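Excretory-secretory protein 2 (Ancylostoma ceylanicum, PDB 3NSW) is a secreted hookworm protein with a netrin-like fold and probably acts as an immunomodulator in the host. Local coordinates at residues A[89-94]-A[98-103]. Residues are numbered along the deposited sequence; the frame is centred on the assembly and turned at random. Where two conformers were deposited one is given.
Sequences FVKLHD and QKEKDL
K91 of strand 88-92 and E100 of helix 98-104 form a salt bridge. The two side chains start out facing each other, and their outer parts meet at roughly a right angle. NZ of K91 faces the open side of the carboxylate, between the two oxygens. NZ of K91 lies 3.2 Å from OE2 of E100, and OE2 takes it with its syn lone pair. A second bond of K91 NZ, to OE1 of E100, is equally long but weak. The bend of the lysine chain at chi2 (98°) brings CD and CE alongside OE1 and NZ in front of both oxygens: CE of K91 is 3.5 Å from OE1 of E100. E100 reaches the strand with an extended chain, CD anti to CA (chi2 171°).

The protein has a netrin-like fold, in the TIMP-like clan. In it, strand 88-92 lies between strands 9-10 and 75-82 of the mixed sheet. The ion pair ties this strand to the C-terminal helix, with only three residues between the two segments.

Both charged ends have further partners. K91 NZ also donates to the backbone O of S12. E100 OE2 accepts the backbone N of S97, just ahead of the helix segment, and OE1 accepts that of I14. Each oxygen of the buried carboxylate thus takes a backbone N-H as well as the lysine, which should hold the group in place and favour its charged form.

On the helix itself, NE2 of Q98 donates to OD1 of D102 at 2.9 Å. The aspartate oxygen is met from above its carboxylate plane, 51° out of it.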
ATOM      1  N   PHE A  89       1.838   3.216   3.979  1.00 18.00           N
ATOM      2  CA  PHE A  89       0.996   2.546   4.960  1.00 16.20           C
ATOM      3  C   PHE A  89       0.348   1.289   4.359  1.00 15.61           C
ATOM      4  O   PHE A  89       0.135   1.201   3.140  1.00 17.09           O
ATOM      5  CB  PHE A  89      -0.056   3.496   5.581  1.00 20.94           C
ATOM      6  CG  PHE A  89      -1.167   3.933   4.637  1.00 20.24           C
ATOM      7  CD1 PHE A  89      -2.203   3.053   4.270  1.00 21.64           C
ATOM      8  CD2 PHE A  89      -1.187   5.230   4.137  1.00 21.57           C
ATOM      9  CE1 PHE A  89      -3.230   3.465   3.408  1.00 24.71           C
ATOM     10  CE2 PHE A  89      -2.205   5.656   3.284  1.00 23.99           C
ATOM     11  CZ  PHE A  89      -3.231   4.774   2.913  1.00 26.06           C
ATOM     12  N   VAL A  90       0.058   0.319   5.219  1.00 18.25           N
ATOM     13  CA  VAL A  90      -0.476  -0.978   4.777  1.00 18.38           C
ATOM     14  C   VAL A  90      -1.619  -1.392   5.700  1.00 16.73           C
ATOM     15  O   VAL A  90      -1.510  -1.268   6.921  1.00 21.56           O
ATOM     16  CB  VAL A  90       0.617  -2.085   4.832  1.00 21.11           C
ATOM     17  CG1 VAL A  90       0.101  -3.368   4.155  1.00 24.68           C
ATOM     18  CG2 VAL A  90       1.907  -1.616   4.168  1.00 22.59           C
ATOM     19  N   LYS A  91      -2.702  -1.895   5.114  1.00 16.93           N
ATOM     20  CA  LYS A  91      -3.857  -2.380   5.862  1.00 18.48           C
ATOM     21  C   LYS A  91      -4.390  -3.631   5.164  1.00 19.76           C
ATOM     22  O   LYS A  91      -4.490  -3.667   3.943  1.00 17.80           O
ATOM     23  CB  LYS A  91      -4.945  -1.299   5.906  1.00 18.87           C
ATOM     24  CG  LYS A  91      -6.355  -1.800   6.275  1.00 28.64           C
ATOM     25  CD  LYS A  91      -6.691  -1.596   7.750  1.00 33.61           C
ATOM     26  CE  LYS A  91      -8.042  -2.236   8.066  1.00 40.56           C
ATOM     27  NZ  LYS A  91      -8.665  -1.739   9.312  1.00 43.76           N
ATOM     28  N   LEU A  92      -4.690  -4.669   5.942  1.00 18.88           N
ATOM     29  CA  LEU A  92      -5.292  -5.883   5.392  1.00 23.49           C
ATOM     30  C   LEU A  92      -6.597  -5.543   4.693  1.00 24.19           C
ATOM     31  O   LEU A  92      -7.493  -4.955   5.295  1.00 24.48           O
ATOM     32  CB  LEU A  92      -5.569  -6.892   6.516  1.00 26.57           C
ATOM     33  CG  LEU A  92      -5.817  -8.335   6.091  1.00 35.82           C
ATOM     34  CD1 LEU A  92      -4.510  -8.939   5.604  1.00 28.94           C
ATOM     35  CD2 LEU A  92      -6.385  -9.130   7.257  1.00 39.13           C
ATOM     36  N   HIS A  93      -6.705  -5.908   3.418  1.00 18.69           N
ATOM     37  CA  HIS A  93      -7.893  -5.585   2.636  1.00 17.67           C
ATOM     38  C   HIS A  93      -9.170  -6.192   3.234  1.00 22.74           C
ATOM     39  O   HIS A  93     -10.206  -5.523   3.295  1.00 24.05           O
ATOM     40  CB  HIS A  93      -7.719  -6.016   1.177  1.00 22.60           C
ATOM     41  CG  HIS A  93      -8.853  -5.605   0.295  1.00 20.88           C
ATOM     42  ND1 HIS A  93      -9.875  -6.461  -0.054  1.00 24.26           N
ATOM     43  CD2 HIS A  93      -9.126  -4.426  -0.309  1.00 18.96           C
ATOM     44  CE1 HIS A  93     -10.733  -5.825  -0.831  1.00 31.91           C
ATOM     45  NE2 HIS A  93     -10.298  -4.592  -1.007  1.00 24.91           N
ATOM     46  N   ASP A  94      -9.080  -7.436   3.700  1.00 25.05           N
ATOM     47  CA  ASP A  94     -10.234  -8.133   4.305  1.00 24.18           C
ATOM     48  C   ASP A  94     -10.672  -7.514   5.640  1.00 28.97           C
ATOM     49  O   ASP A  94     -11.724  -7.876   6.176  1.00 31.89           O
ATOM     50  CB  ASP A  94      -9.931  -9.625   4.513  1.00 33.77           C
ATOM     51  CG  ASP A  94      -9.960 -10.429   3.217  1.00 28.37           C
ATOM     52  OD1 ASP A  94     -10.559  -9.973   2.217  1.00 36.90           O
ATOM     53  OD2 ASP A  94      -9.375 -11.538   3.206  1.00 38.62           O
ATOM     54  N   GLN A  98     -16.691  -0.184   6.656  1.00 33.81           N
ATOM     55  CA  GLN A  98     -17.452   0.614   5.690  1.00 36.09           C
ATOM     56  C   GLN A  98     -16.947   2.053   5.633  1.00 34.13           C
ATOM     57  O   GLN A  98     -16.889   2.651   4.549  1.00 34.10           O
ATOM     58  CB  GLN A  98     -18.960   0.564   5.976  1.00 43.63           C
ATOM     59  CG  GLN A  98     -19.834   1.215   4.894  1.00 44.67           C
ATOM     60  CD  GLN A  98     -19.590   0.639   3.499  1.00 43.16           C
ATOM     61  OE1 GLN A  98     -19.553  -0.577   3.311  1.00 45.46           O
ATOM     62  NE2 GLN A  98     -19.426   1.520   2.519  1.00 51.87           N
ATOM     63  N   LYS A  99     -16.573   2.596   6.799  1.00 35.81           N
ATOM     64  CA  LYS A  99     -15.997   3.931   6.865  0.50 35.21           C
ATOM     65  C   LYS A  99     -14.785   4.034   5.944  1.00 31.47           C
ATOM     66  O   LYS A  99     -14.685   4.975   5.153  1.00 31.73           O
ATOM     67  CB  LYS A  99     -15.627   4.311   8.308  0.50 37.12           C
ATOM     68  CG  LYS A  99     -15.008   5.694   8.442  0.50 37.94           C
ATOM     69  CD  LYS A  99     -14.692   6.046   9.891  0.50 37.31           C
ATOM     70  CE  LYS A  99     -15.943   6.208  10.728  0.50 54.07           C
ATOM     71  NZ  LYS A  99     -15.602   6.648  12.109  0.50 42.57           N
ATOM     72  N   GLU A 100     -13.877   3.058   6.032  1.00 32.87           N
ATOM     73  CA  GLU A 100     -12.670   3.034   5.212  1.00 30.54           C
ATOM     74  C   GLU A 100     -12.995   2.841   3.729  1.00 26.39           C
ATOM     75  O   GLU A 100     -12.381   3.485   2.866  1.00 31.34           O
ATOM     76  CB  GLU A 100     -11.716   1.937   5.695  1.00 27.81           C
ATOM     77  CG  GLU A 100     -11.157   2.178   7.101  1.00 31.73           C
ATOM     78  CD  GLU A 100     -10.393   0.974   7.629  1.00 38.46           C
ATOM     79  OE1 GLU A 100      -9.159   1.067   7.781  1.00 42.98           O
ATOM     80  OE2 GLU A 100     -11.024  -0.067   7.885  1.00 35.46           O
ATOM     81  N   LYS A 101     -13.971   1.979   3.449  1.00 27.40           N
ATOM     82  CA  LYS A 101     -14.453   1.771   2.081  1.00 29.74           C
ATOM     83  C   LYS A 101     -14.936   3.080   1.454  1.00 28.16           C
ATOM     84  O   LYS A 101     -14.571   3.398   0.324  1.00 33.53           O
ATOM     85  CB  LYS A 101     -15.544   0.697   2.039  1.00 34.45           C
ATOM     86  CG  LYS A 101     -15.035  -0.692   2.390  1.00 34.35           C
ATOM     87  CD  LYS A 101     -16.127  -1.748   2.277  1.00 35.12           C
ATOM     88  CE  LYS A 101     -15.596  -3.129   2.644  1.00 38.48           C
ATOM     89  NZ  LYS A 101     -16.680  -4.154   2.647  1.00 38.53           N
ATOM     90  N   ASP A 102     -15.702   3.860   2.216  1.00 32.96           N
ATOM     91  CA  ASP A 102     -16.167   5.179   1.776  1.00 29.25           C
ATOM     92  C   ASP A 102     -15.030   6.177   1.515  1.00 37.05           C
ATOM     93  O   ASP A 102     -15.075   6.913   0.528  1.00 35.56           O
ATOM     94  CB  ASP A 102     -17.180   5.763   2.776  1.00 38.42           C
ATOM     95  CG  ASP A 102     -18.527   5.046   2.758  1.00 53.41           C
ATOM     96  OD1 ASP A 102     -18.822   4.284   1.807  1.00 45.55           O
ATOM     97  OD2 ASP A 102     -19.311   5.266   3.706  1.00 45.87           O
ATOM     98  N   LEU A 103     -14.009   6.187   2.381  1.00 33.03           N
ATOM     99  CA  LEU A 103     -12.843   7.064   2.209  1.00 36.77           C
ATOM    100  C   LEU A 103     -12.085   6.730   0.932  1.00 32.30           C
ATOM    101  O   LEU A 103     -11.548   7.617   0.264  1.00 34.24           O
ATOM    102  CB  LEU A 103     -11.879   6.963   3.400  1.00 32.85           C
ATOM    103  CG  LEU A 103     -12.252   7.634   4.723  1.00 36.84           C
ATOM    104  CD1 LEU A 103     -11.186   7.376   5.753  1.00 36.07           C
ATOM    105  CD2 LEU A 103     -12.477   9.130   4.552  1.00 42.17           C
TER